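PDB 3WKY: prophenoloxidase b from Marsupenaeus japonicus, which is a crustacean type 3 copper protein, the zymogen of a phenoloxidase that probably hydroxylates monophenols and oxidises o-diphenols at a copper pair. Local coordinates for residues H201-N206 against A341-D346; I67-F72 against P207-P212; Y439-P442 against L446-F449. One frame throughout, in Å; residues are numbered along the deposited sequence.

Interaction 1 (H201-N206 against A341-D346); sequences HWHLSN and ALEAGD. With CUO (Cu2-o2 cluster), chain J.
Glu343 reaches for His203 with CG anti to its backbone N (chi1 -171°) and an extended chain beyond, while the His203 ring, turned with CG beside its own backbone N (chi1 -79°), directs NE2 to the copper and ND1 to the side from which the carboxylate comes. OE2 of Glu343 arrives at the edge of the imidazole, 3.7 Å from CE1 of His203, with carboxylate and ring planes 68° apart. One water joins the two, accepting from His203 ND1 at 2.7 Å. It donates to Glu343 OE2 at 2.6 Å and to the backbone Asn206 O. This is the second shell of a type 3 copper centre, built within the hemocyanin-type copper domain. NE2 of His203 binds the first copper of the Cu2-O2 cluster at 2.3 Å, and His199 and His226 bind the same metal. Because ND1 is held by the water, the ring's rotation is fixed from the side remote from the metal. CE3 of Trp202 lies 3.5 Å above the centre of one imidazole face, and the indole NE1 bonds to Phe618 O. The other carboxylate oxygen, Glu343 OE1, forms a salt bridge with Arg218, which also donates to Asn206 O.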
ATOM      1  N   HIS A 201      42.251  -2.456 -10.030  1.00 18.09           N
ATOM      2  CA  HIS A 201      43.191  -3.301 -10.765  1.00 16.42           C
ATOM      3  C   HIS A 201      42.522  -4.473 -11.455  1.00 19.31           C
ATOM      4  O   HIS A 201      42.833  -4.785 -12.617  1.00 17.73           O
ATOM      5  CB  HIS A 201      44.321  -3.777  -9.853  1.00 16.33           C
ATOM      6  CG  HIS A 201      45.393  -2.752  -9.675  1.00 19.44           C
ATOM      7  ND1 HIS A 201      46.412  -2.582 -10.593  1.00 23.04           N
ATOM      8  CD2 HIS A 201      45.602  -1.832  -8.704  1.00 22.79           C
ATOM      9  CE1 HIS A 201      47.204  -1.603 -10.189  1.00 21.29           C
ATOM     10  NE2 HIS A 201      46.736  -1.129  -9.049  1.00 24.41           N
ATOM     11  N   TRP A 202      41.602  -5.127 -10.752  1.00 18.08           N
ATOM     12  CA  TRP A 202      40.949  -6.281 -11.351  1.00 21.11           C
ATOM     13  C   TRP A 202      40.247  -5.887 -12.640  1.00 20.47           C
ATOM     14  O   TRP A 202      40.352  -6.567 -13.668  1.00 17.83           O
ATOM     15  CB  TRP A 202      39.975  -6.982 -10.382  1.00 16.77           C
ATOM     16  CG  TRP A 202      39.555  -8.303 -10.968  1.00 16.68           C
ATOM     17  CD1 TRP A 202      40.152  -9.527 -10.761  1.00 17.46           C
ATOM     18  CD2 TRP A 202      38.525  -8.516 -11.937  1.00 16.31           C
ATOM     19  NE1 TRP A 202      39.525 -10.489 -11.526  1.00 16.65           N
ATOM     20  CE2 TRP A 202      38.524  -9.889 -12.257  1.00 15.89           C
ATOM     21  CE3 TRP A 202      37.591  -7.674 -12.564  1.00 17.64           C
ATOM     22  CZ2 TRP A 202      37.626 -10.444 -13.180  1.00 15.58           C
ATOM     23  CZ3 TRP A 202      36.701  -8.225 -13.477  1.00 18.86           C
ATOM     24  CH2 TRP A 202      36.721  -9.595 -13.772  1.00 17.32           C
ATOM     25  N   HIS A 203      39.509  -4.783 -12.598  1.00 15.38           N
ATOM     26  CA  HIS A 203      38.734  -4.405 -13.759  1.00 16.01           C
ATOM     27  C   HIS A 203      39.564  -3.805 -14.878  1.00 18.25           C
ATOM     28  O   HIS A 203      39.117  -3.766 -16.018  1.00 18.66           O
ATOM     29  CB  HIS A 203      37.600  -3.469 -13.368  1.00 18.09           C
ATOM     30  CG  HIS A 203      36.446  -4.194 -12.766  1.00 14.78           C
ATOM     31  ND1 HIS A 203      35.536  -4.892 -13.526  1.00 18.89           N
ATOM     32  CD2 HIS A 203      36.073  -4.357 -11.476  1.00 17.41           C
ATOM     33  CE1 HIS A 203      34.639  -5.445 -12.731  1.00 18.33           C
ATOM     34  NE2 HIS A 203      34.947  -5.138 -11.487  1.00 17.25           N
ATOM     35  N   LEU A 204      40.758  -3.339 -14.551  1.00 18.14           N
ATOM     36  CA  LEU A 204      41.621  -2.794 -15.593  1.00 18.20           C
ATOM     37  C   LEU A 204      42.541  -3.874 -16.155  1.00 18.57           C
ATOM     38  O   LEU A 204      43.048  -3.747 -17.274  1.00 22.60           O
ATOM     39  CB  LEU A 204      42.372  -1.561 -15.090  1.00 18.38           C
ATOM     40  CG  LEU A 204      41.434  -0.347 -14.959  1.00 19.78           C
ATOM     41  CD1 LEU A 204      42.125   0.827 -14.291  1.00 22.00           C
ATOM     42  CD2 LEU A 204      40.885   0.068 -16.322  1.00 22.26           C
ATOM     43  N   SER A 205      42.730  -4.950 -15.388  1.00 18.09           N
ATOM     44  CA  SER A 205      43.421  -6.136 -15.891  1.00 18.22           C
ATOM     45  C   SER A 205      42.471  -6.987 -16.725  1.00 21.36           C
ATOM     46  O   SER A 205      42.871  -7.597 -17.719  1.00 19.00           O
ATOM     47  CB  SER A 205      43.950  -6.963 -14.723  1.00 19.03           C
ATOM     48  OG  SER A 205      44.702  -8.075 -15.186  1.00 25.26           O
ATOM     49  N   ASN A 206      41.201  -7.021 -16.319  1.00 17.18           N
ATOM     50  CA  ASN A 206      40.202  -7.846 -16.997  1.00 17.05           C
ATOM     51  C   ASN A 206      38.964  -7.069 -17.426  1.00 18.79           C
ATOM     52  O   ASN A 206      37.850  -7.435 -17.047  1.00 18.21           O
ATOM     53  CB  ASN A 206      39.773  -8.979 -16.073  1.00 17.25           C
ATOM     54  CG  ASN A 206      40.909  -9.900 -15.754  1.00 23.05           C
ATOM     55  OD1 ASN A 206      41.362 -10.640 -16.622  1.00 20.76           O
ATOM     56  ND2 ASN A 206      41.406  -9.841 -14.521  1.00 19.76           N
ATOM     57  N   ALA A 341      27.876 -13.232 -20.442  1.00 17.68           N
ATOM     58  CA  ALA A 341      26.520 -12.758 -20.734  1.00 15.91           C
ATOM     59  C   ALA A 341      26.008 -11.831 -19.631  1.00 15.96           C
ATOM     60  O   ALA A 341      25.250 -10.879 -19.893  1.00 16.48           O
ATOM     61  CB  ALA A 341      25.569 -13.942 -20.918  1.00 14.28           C
ATOM     62  N   LEU A 342      26.416 -12.110 -18.399  1.00 14.17           N
ATOM     63  CA  LEU A 342      25.897 -11.381 -17.236  1.00 14.92           C
ATOM     64  C   LEU A 342      26.614 -10.067 -16.955  1.00 15.90           C
ATOM     65  O   LEU A 342      25.985  -9.101 -16.508  1.00 15.35           O
ATOM     66  CB  LEU A 342      25.933 -12.285 -15.993  1.00 13.23           C
ATOM     67  CG  LEU A 342      25.415 -11.775 -14.644  1.00 14.93           C
ATOM     68  CD1 LEU A 342      23.983 -11.229 -14.784  1.00 14.36           C
ATOM     69  CD2 LEU A 342      25.473 -12.903 -13.585  1.00 14.75           C
ATOM     70  N   GLU A 343      27.926 -10.008 -17.201  1.00 15.61           N
ATOM     71  CA  GLU A 343      28.690  -8.815 -16.803  1.00 15.72           C
ATOM     72  C   GLU A 343      28.173  -7.462 -17.352  1.00 14.48           C
ATOM     73  O   GLU A 343      27.965  -6.543 -16.557  1.00 17.46           O
ATOM     74  CB  GLU A 343      30.228  -8.985 -16.968  1.00 14.88           C
ATOM     75  CG  GLU A 343      30.994  -7.809 -16.335  1.00 15.04           C
ATOM     76  CD  GLU A 343      32.521  -7.992 -16.295  1.00 18.26           C
ATOM     77  OE1 GLU A 343      33.015  -9.036 -16.783  1.00 20.91           O
ATOM     78  OE2 GLU A 343      33.221  -7.078 -15.778  1.00 17.10           O
ATOM     79  N   ALA A 344      27.948  -7.299 -18.661  1.00 14.81           N
ATOM     80  CA  ALA A 344      28.272  -8.264 -19.715  1.00 16.22           C
ATOM     81  C   ALA A 344      29.591  -7.881 -20.386  1.00 19.88           C
ATOM     82  O   ALA A 344      29.990  -6.709 -20.379  1.00 17.69           O
ATOM     83  CB  ALA A 344      27.160  -8.310 -20.753  1.00 15.88           C
ATOM     84  N   GLY A 345      30.259  -8.873 -20.973  1.00 20.54           N
ATOM     85  CA  GLY A 345      31.461  -8.627 -21.754  1.00 19.56           C
ATOM     86  C   GLY A 345      31.240  -9.167 -23.151  1.00 18.88           C
ATOM     87  O   GLY A 345      30.450  -8.628 -23.913  1.00 19.79           O
ATOM     88  N   ASP A 346      31.913 -10.260 -23.478  1.00 16.44           N
ATOM     89  CA  ASP A 346      31.795 -10.857 -24.811  1.00 20.71           C
ATOM     90  C   ASP A 346      30.552 -11.746 -24.889  1.00 21.96           C
ATOM     91  O   ASP A 346      30.635 -12.967 -25.058  1.00 21.41           O
ATOM     92  CB  ASP A 346      33.060 -11.659 -25.117  1.00 18.86           C
ATOM     93  CG  ASP A 346      33.039 -12.292 -26.496  1.00 25.55           C
ATOM     94  OD1 ASP A 346      32.425 -11.713 -27.413  1.00 24.41           O
ATOM     95  OD2 ASP A 346      33.642 -13.377 -26.647  1.00 26.46           O
TER
HETATM   96 CU1  CUO J 708      33.694  -5.636  -9.649  1.00 26.47          CU
HETATM   97 CU2  CUO J 708      30.157  -5.012  -9.917  1.00 20.77          CU
HETATM   98  O1  CUO J 708      31.994  -5.250 -10.625  1.00 34.54           O
HETATM   99  O2  CUO J 708      32.074  -4.084  -9.447  1.00 28.87           O
HETATM  100  O   HOH W   1      35.501  -5.820 -16.079  1.00 18.28           O

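Interaction 2 (I67-F72 against P207-P212); sequences IPFFAF and PYYIEP. With CUO (Cu2-o2 cluster), chain J.
Tyr208 presents its ring edge to the loop 67-72, with Ala71 O lying in the ring plane, while CD1 of Tyr209, in the conformer described, sits 3.7 Å above the centre of one of its faces. That Tyr209 ring in turn receives CB of Pro207 on one face, offset toward the rim, and has CD1 of Tyr208 at its edge. Across the contact, the Phe69 ring carries the CA of Ala71, two residues on, on one face, 3.5 Å above the plane. The polar link is the phenol of Tyr208, which donates from OH to Ala71 O at 2.8 Å. The C=O...donor angle is 140° and the donor is tilted 17° from the carbonyl plane. With chi1 at 60°, the Tyr208 ring stands between its backbone N and carbonyl carbon, a setting that carries the hydroxyl across to the facing loop. The same hydroxyl hydrogen-bonds to Ser77 OG of helix 74-89, so two hydrogen bonds hold it. Here a loop of the all-alpha domain meets the type I beta turn from Pro207 to Ile210, which follows a copper-binding helix and is closed by Ile210 N to Pro207 O at 3.0 Å. Phe72, next to the anchored carbonyl, extends its ring to the dicopper pocket, consistent with the phenylalanine of the N-terminal domain that restricts substrate access in arthropod hemocyanins and prophenoloxidases. Phe72 CZ approaches O2 of the Cu2-O2 cluster to 3.5 Å, with that oxygen at the ring edge, and the ring stacks with that of His361, another residue of the pocket.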
ATOM      1  N   ILE A  67      34.821  15.163 -14.356  1.00 27.22           N
ATOM      2  CA  ILE A  67      33.963  14.086 -13.867  1.00 25.21           C
ATOM      3  C   ILE A  67      34.820  12.836 -13.705  1.00 23.93           C
ATOM      4  O   ILE A  67      35.903  12.748 -14.296  1.00 23.02           O
ATOM      5  CB  ILE A  67      32.776  13.780 -14.820  1.00 25.43           C
ATOM      6  CG1 ILE A  67      33.272  13.301 -16.184  1.00 24.57           C
ATOM      7  CG2 ILE A  67      31.840  15.000 -14.958  1.00 26.95           C
ATOM      8  CD1 ILE A  67      32.156  12.836 -17.115  1.00 27.06           C
ATOM      9  N   PRO A  68      34.348  11.870 -12.902  1.00 23.73           N
ATOM     10  CA  PRO A  68      35.116  10.625 -12.760  1.00 19.98           C
ATOM     11  C   PRO A  68      35.084   9.764 -14.021  1.00 22.01           C
ATOM     12  O   PRO A  68      34.291  10.019 -14.932  1.00 21.87           O
ATOM     13  CB  PRO A  68      34.382   9.890 -11.623  1.00 25.17           C
ATOM     14  CG  PRO A  68      33.628  10.954 -10.886  1.00 25.21           C
ATOM     15  CD  PRO A  68      33.227  11.943 -11.945  1.00 22.20           C
ATOM     16  N   PHE A  69      35.952   8.749 -14.068  1.00 20.02           N
ATOM     17  CA  PHE A  69      35.821   7.668 -15.039  1.00 17.92           C
ATOM     18  C   PHE A  69      34.739   6.716 -14.534  1.00 21.11           C
ATOM     19  O   PHE A  69      34.899   6.069 -13.484  1.00 22.75           O
ATOM     20  CB  PHE A  69      37.158   6.911 -15.173  1.00 19.16           C
ATOM     21  CG  PHE A  69      37.051   5.562 -15.841  1.00 20.20           C
ATOM     22  CD1 PHE A  69      36.408   5.413 -17.059  1.00 20.03           C
ATOM     23  CD2 PHE A  69      37.648   4.438 -15.261  1.00 19.50           C
ATOM     24  CE1 PHE A  69      36.316   4.172 -17.672  1.00 22.61           C
ATOM     25  CE2 PHE A  69      37.572   3.194 -15.874  1.00 19.29           C
ATOM     26  CZ  PHE A  69      36.905   3.054 -17.077  1.00 19.38           C
ATOM     27  N   PHE A  70      33.641   6.633 -15.275  1.00 21.79           N
ATOM     28  CA  PHE A  70      32.531   5.769 -14.900  1.00 18.11           C
ATOM     29  C   PHE A  70      32.676   4.425 -15.598  1.00 16.11           C
ATOM     30  O   PHE A  70      32.190   4.219 -16.716  1.00 18.05           O
ATOM     31  CB  PHE A  70      31.213   6.456 -15.239  1.00 19.98           C
ATOM     32  CG  PHE A  70      30.943   7.660 -14.388  1.00 19.03           C
ATOM     33  CD1 PHE A  70      31.067   7.583 -13.009  1.00 24.30           C
ATOM     34  CD2 PHE A  70      30.624   8.878 -14.964  1.00 31.19           C
ATOM     35  CE1 PHE A  70      30.839   8.696 -12.213  1.00 31.34           C
ATOM     36  CE2 PHE A  70      30.392   9.989 -14.176  1.00 30.42           C
ATOM     37  CZ  PHE A  70      30.504   9.900 -12.803  1.00 26.25           C
ATOM     38  N   ALA A  71      33.367   3.512 -14.917  1.00 16.63           N
ATOM     39  CA  ALA A  71      33.854   2.291 -15.529  1.00 20.14           C
ATOM     40  C   ALA A  71      32.767   1.379 -16.095  1.00 23.01           C
ATOM     41  O   ALA A  71      33.026   0.614 -17.024  1.00 22.19           O
ATOM     42  CB  ALA A  71      34.736   1.535 -14.539  1.00 20.91           C
ATOM     43  N   PHE A  72      31.552   1.463 -15.556  1.00 17.55           N
ATOM     44  CA  PHE A  72      30.492   0.544 -15.977  1.00 17.93           C
ATOM     45  C   PHE A  72      29.693   1.102 -17.139  1.00 19.94           C
ATOM     46  O   PHE A  72      28.858   0.402 -17.721  1.00 20.73           O
ATOM     47  CB  PHE A  72      29.563   0.216 -14.796  1.00 16.63           C
ATOM     48  CG  PHE A  72      30.301  -0.280 -13.588  1.00 16.02           C
ATOM     49  CD1 PHE A  72      30.703  -1.602 -13.506  1.00 18.36           C
ATOM     50  CD2 PHE A  72      30.634   0.589 -12.551  1.00 16.70           C
ATOM     51  CE1 PHE A  72      31.411  -2.051 -12.414  1.00 19.31           C
ATOM     52  CE2 PHE A  72      31.344   0.143 -11.454  1.00 17.83           C
ATOM     53  CZ  PHE A  72      31.723  -1.183 -11.382  1.00 20.41           C
ATOM     54  N   PRO A 207      39.148  -6.012 -18.234  1.00 20.06           N
ATOM     55  CA  PRO A 207      37.976  -5.187 -18.559  1.00 15.80           C
ATOM     56  C   PRO A 207      37.001  -5.929 -19.450  1.00 18.37           C
ATOM     57  O   PRO A 207      37.393  -6.693 -20.334  1.00 19.22           O
ATOM     58  CB  PRO A 207      38.585  -3.991 -19.301  1.00 22.11           C
ATOM     59  CG  PRO A 207      39.863  -4.536 -19.912  1.00 21.48           C
ATOM     60  CD  PRO A 207      40.373  -5.542 -18.918  1.00 18.47           C
ATOM     61  N   TYR A 208      35.714  -5.697 -19.216  1.00 18.90           N
ATOM     62  CA  TYR A 208      34.690  -6.379 -19.974  1.00 16.69           C
ATOM     63  C   TYR A 208      34.704  -5.961 -21.440  1.00 16.76           C
ATOM     64  O   TYR A 208      34.105  -6.637 -22.294  1.00 18.01           O
ATOM     65  CB  TYR A 208      33.323  -6.126 -19.336  1.00 14.14           C
ATOM     66  CG  TYR A 208      32.929  -4.664 -19.275  1.00 15.57           C
ATOM     67  CD1 TYR A 208      32.310  -4.056 -20.352  1.00 19.65           C
ATOM     68  CD2 TYR A 208      33.155  -3.904 -18.126  1.00 16.84           C
ATOM     69  CE1 TYR A 208      31.932  -2.726 -20.305  1.00 18.72           C
ATOM     70  CE2 TYR A 208      32.777  -2.564 -18.070  1.00 17.60           C
ATOM     71  CZ  TYR A 208      32.172  -1.988 -19.163  1.00 16.71           C
ATOM     72  OH  TYR A 208      31.782  -0.659 -19.135  1.00 20.35           O
ATOM     73  N   TYR A 209      35.405  -4.868 -21.737  1.00 16.93           N
ATOM     74  CA  TYR A 209      35.463  -4.390 -23.116  0.52 20.04           C
ATOM     75  C   TYR A 209      36.693  -4.918 -23.868  1.00 23.94           C
ATOM     76  O   TYR A 209      36.931  -4.550 -25.021  1.00 25.69           O
ATOM     77  CB  TYR A 209      35.377  -2.854 -23.159  0.52 21.05           C
ATOM     78  CG  TYR A 209      36.188  -2.173 -22.076  0.52 24.03           C
ATOM     79  CD1 TYR A 209      35.677  -1.997 -20.787  0.52 18.21           C
ATOM     80  CD2 TYR A 209      37.470  -1.715 -22.338  0.52 22.84           C
ATOM     81  CE1 TYR A 209      36.430  -1.378 -19.797  0.52 18.56           C
ATOM     82  CE2 TYR A 209      38.222  -1.094 -21.365  0.52 22.35           C
ATOM     83  CZ  TYR A 209      37.704  -0.926 -20.100  0.52 25.89           C
ATOM     84  OH  TYR A 209      38.473  -0.314 -19.136  0.52 23.77           O
ATOM     85  N   ILE A 210      37.461  -5.791 -23.218  1.00 19.10           N
ATOM     86  CA  ILE A 210      38.650  -6.361 -23.853  1.00 21.89           C
ATOM     87  C   ILE A 210      38.290  -7.049 -25.170  1.00 27.79           C
ATOM     88  O   ILE A 210      37.195  -7.597 -25.319  1.00 23.85           O
ATOM     89  CB  ILE A 210      39.371  -7.360 -22.913  1.00 22.16           C
ATOM     90  CG1 ILE A 210      40.829  -7.576 -23.347  1.00 25.33           C
ATOM     91  CG2 ILE A 210      38.627  -8.698 -22.833  1.00 23.47           C
ATOM     92  CD1 ILE A 210      41.764  -6.458 -22.905  1.00 21.98           C
ATOM     93  N   GLU A 211      39.184  -7.006 -26.152  1.00 29.35           N
ATOM     94  CA  GLU A 211      38.961  -7.753 -27.385  0.56 32.44           C
ATOM     95  C   GLU A 211      38.796  -9.227 -27.036  1.00 29.37           C
ATOM     96  O   GLU A 211      39.656  -9.802 -26.368  1.00 31.51           O
ATOM     97  CB  GLU A 211      40.132  -7.570 -28.354  0.56 36.43           C
ATOM     98  CG  GLU A 211      39.750  -6.883 -29.662  0.56 39.81           C
ATOM     99  CD  GLU A 211      38.994  -7.795 -30.611  0.56 32.26           C
ATOM    100  OE1 GLU A 211      39.487  -8.907 -30.897  0.56 33.79           O
ATOM    101  OE2 GLU A 211      37.909  -7.395 -31.075  0.56 42.14           O
ATOM    102  N   PRO A 212      37.683  -9.839 -27.470  1.00 32.55           N
ATOM    103  CA  PRO A 212      37.378 -11.231 -27.124  1.00 31.93           C
ATOM    104  C   PRO A 212      38.478 -12.184 -27.578  1.00 36.89           C
ATOM    105  O   PRO A 212      38.851 -12.164 -28.751  1.00 41.66           O
ATOM    106  CB  PRO A 212      36.076 -11.513 -27.886  1.00 34.15           C
ATOM    107  CG  PRO A 212      35.904 -10.366 -28.847  1.00 41.72           C
ATOM    108  CD  PRO A 212      36.596  -9.201 -28.230  1.00 34.73           C
TER
HETATM  109 CU1  CUO J 708      33.694  -5.636  -9.649  1.00 26.47          CU
HETATM  110 CU2  CUO J 708      30.157  -5.012  -9.917  1.00 20.77          CU
HETATM  111  O1  CUO J 708      31.994  -5.250 -10.625  1.00 34.54           O
HETATM  112  O2  CUO J 708      32.074  -4.084  -9.447  1.00 28.87           O

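Interaction 3 (Y439-P442 against L446-F449); sequences YVSP and LHTF
Tyr439 and His447 meet from opposite directions, and the close part of the contact is where the phenol oxygen touches the imidazole: Tyr439 OH lies 3.2 Å from CE1 of His447, near the plane of that ring. The two ring planes are 69° apart and the centroids 5.9 Å from each other, an oblique pair whose closest atoms are the hydroxyl and CE1. A chi1 of 176° carries the Tyr439 ring away from its own backbone N and out toward the strand. The ring also passes over its own loop, with Ser441 N 3.7 Å above one face, offset toward the rim. The Ser441 side is looser. In the conformer described, Ser441 OG stands in the plane of the imidazole but 4.0 Å from His447 ND1, and both atoms are hydrogen-bonded to OE1 of Glu432, so the carboxylate bridges the gap between loop and strand. Val440 and Pro442, on the same loop, are exposed, whereas His447 is buried and also rests on Leu665. Were Tyr439 replaced by an alanine, the imidazole edge would probably lose its phenol neighbour and a gap would open beside CE1 of His447. Strand 445-456 pairs with strand 655-664 through the backbone of Leu446 and Thr448, and the contact lays the loop leading into this strand against the edge of His447, in the beta-sheet of the hemocyanin Ig-like domain.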
ATOM      1  N   TYR A 439      55.477 -14.363  23.344  1.00 47.09           N
ATOM      2  CA  TYR A 439      54.239 -15.067  23.032  1.00 38.92           C
ATOM      3  C   TYR A 439      54.493 -15.998  21.868  1.00 33.74           C
ATOM      4  O   TYR A 439      55.063 -15.591  20.853  1.00 37.33           O
ATOM      5  CB  TYR A 439      53.095 -14.101  22.699  1.00 36.47           C
ATOM      6  CG  TYR A 439      51.815 -14.799  22.272  1.00 37.79           C
ATOM      7  CD1 TYR A 439      51.038 -15.489  23.192  1.00 29.51           C
ATOM      8  CD2 TYR A 439      51.384 -14.759  20.950  1.00 38.93           C
ATOM      9  CE1 TYR A 439      49.868 -16.133  22.808  1.00 35.79           C
ATOM     10  CE2 TYR A 439      50.220 -15.399  20.555  1.00 35.50           C
ATOM     11  CZ  TYR A 439      49.467 -16.080  21.486  1.00 36.76           C
ATOM     12  OH  TYR A 439      48.308 -16.708  21.100  1.00 34.32           O
ATOM     13  N   VAL A 440      54.093 -17.256  22.025  1.00 36.26           N
ATOM     14  CA  VAL A 440      54.089 -18.193  20.912  1.00 35.83           C
ATOM     15  C   VAL A 440      52.661 -18.689  20.711  1.00 34.60           C
ATOM     16  O   VAL A 440      52.059 -19.273  21.617  1.00 32.54           O
ATOM     17  CB  VAL A 440      55.038 -19.390  21.143  1.00 42.11           C
ATOM     18  CG1 VAL A 440      54.941 -20.374  19.977  1.00 38.14           C
ATOM     19  CG2 VAL A 440      56.478 -18.906  21.313  1.00 38.96           C
ATOM     20  N   SER A 441      52.108 -18.435  19.531  1.00 35.78           N
ATOM     21  CA  SER A 441      50.742 -18.843  19.229  0.73 32.27           C
ATOM     22  C   SER A 441      50.589 -20.358  19.247  1.00 31.04           C
ATOM     23  O   SER A 441      51.390 -21.071  18.638  1.00 30.08           O
ATOM     24  CB  SER A 441      50.319 -18.307  17.858  0.73 33.56           C
ATOM     25  OG  SER A 441      50.348 -16.893  17.836  0.73 33.58           O
ATOM     26  N   PRO A 442      49.559 -20.853  19.942  1.00 30.97           N
ATOM     27  CA  PRO A 442      49.209 -22.270  19.870  1.00 36.84           C
ATOM     28  C   PRO A 442      48.941 -22.634  18.419  1.00 36.86           C
ATOM     29  O   PRO A 442      48.596 -21.769  17.608  1.00 29.63           O
ATOM     30  CB  PRO A 442      47.912 -22.342  20.672  1.00 37.19           C
ATOM     31  CG  PRO A 442      48.021 -21.229  21.644  1.00 39.51           C
ATOM     32  CD  PRO A 442      48.740 -20.128  20.925  1.00 34.26           C
ATOM     33  N   LEU A 446      44.974 -18.306  14.471  1.00 21.89           N
ATOM     34  CA  LEU A 446      45.408 -17.117  13.740  1.00 23.43           C
ATOM     35  C   LEU A 446      44.838 -15.879  14.415  1.00 26.48           C
ATOM     36  O   LEU A 446      43.766 -15.938  15.032  1.00 25.82           O
ATOM     37  CB  LEU A 446      44.938 -17.173  12.282  1.00 21.83           C
ATOM     38  CG  LEU A 446      45.429 -18.362  11.450  1.00 26.64           C
ATOM     39  CD1 LEU A 446      44.926 -18.252  10.015  1.00 22.91           C
ATOM     40  CD2 LEU A 446      46.950 -18.439  11.472  1.00 24.96           C
ATOM     41  N   HIS A 447      45.548 -14.757  14.315  1.00 21.77           N
ATOM     42  CA  HIS A 447      45.059 -13.528  14.928  1.00 21.07           C
ATOM     43  C   HIS A 447      44.883 -12.408  13.918  1.00 22.53           C
ATOM     44  O   HIS A 447      45.472 -12.417  12.842  1.00 23.23           O
ATOM     45  CB  HIS A 447      45.995 -13.036  16.038  1.00 24.24           C
ATOM     46  CG  HIS A 447      46.000 -13.899  17.258  1.00 24.39           C
ATOM     47  ND1 HIS A 447      46.963 -14.859  17.482  1.00 27.47           N
ATOM     48  CD2 HIS A 447      45.160 -13.950  18.321  1.00 29.75           C
ATOM     49  CE1 HIS A 447      46.717 -15.463  18.634  1.00 29.18           C
ATOM     50  NE2 HIS A 447      45.632 -14.931  19.161  1.00 28.50           N
ATOM     51  N   THR A 448      44.042 -11.450  14.279  1.00 20.77           N
ATOM     52  CA  THR A 448      43.929 -10.217  13.505  0.81 20.94           C
ATOM     53  C   THR A 448      43.881  -9.065  14.477  1.00 20.95           C
ATOM     54  O   THR A 448      43.565  -9.239  15.658  1.00 24.27           O
ATOM     55  CB  THR A 448      42.681 -10.141  12.581  0.81 21.11           C
ATOM     56  OG1 THR A 448      41.494 -10.040  13.374  0.81 17.52           O
ATOM     57  CG2 THR A 448      42.597 -11.344  11.650  0.81 21.18           C
ATOM     58  N   PHE A 449      44.264  -7.882  14.004  1.00 20.61           N
ATOM     59  CA  PHE A 449      44.226  -6.674  14.836  1.00 26.64           C
ATOM     60  C   PHE A 449      44.343  -5.429  13.964  1.00 23.45           C
ATOM     61  O   PHE A 449      44.628  -5.534  12.770  1.00 26.34           O
ATOM     62  CB  PHE A 449      45.337  -6.691  15.903  1.00 24.32           C
ATOM     63  CG  PHE A 449      46.639  -7.264  15.415  1.00 22.59           C
ATOM     64  CD1 PHE A 449      47.369  -6.630  14.419  1.00 27.78           C
ATOM     65  CD2 PHE A 449      47.133  -8.436  15.961  1.00 27.84           C
ATOM     66  CE1 PHE A 449      48.566  -7.159  13.967  1.00 33.46           C
ATOM     67  CE2 PHE A 449      48.332  -8.972  15.517  1.00 24.53           C
ATOM     68  CZ  PHE A 449      49.047  -8.332  14.521  1.00 28.17           C
TER

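Interactions 1 and 2 adjoin, their centres about 8 Å apart, and both reach the Cu2-O2 cluster: His203 binds one copper, while Phe72 borders the oxygen pair of the cluster without ligating metal. Residues 201-206 run straight into 207-212, so the helix that supplies the ligand leads, through Asn206, into the turn bearing Tyr208. The two contacts also touch at several points, CB of Tyr208 packing 3.7 Å from CD of Glu343 and OD2 of Asp346 3.3 Å from CB of Pro212. Interaction 3 stands apart in the Ig-like domain, its centre about 38 Å from that of interaction 1 and about 42 Å from that of interaction 2, the nearest atoms about 22 and 27 Å away, respectively.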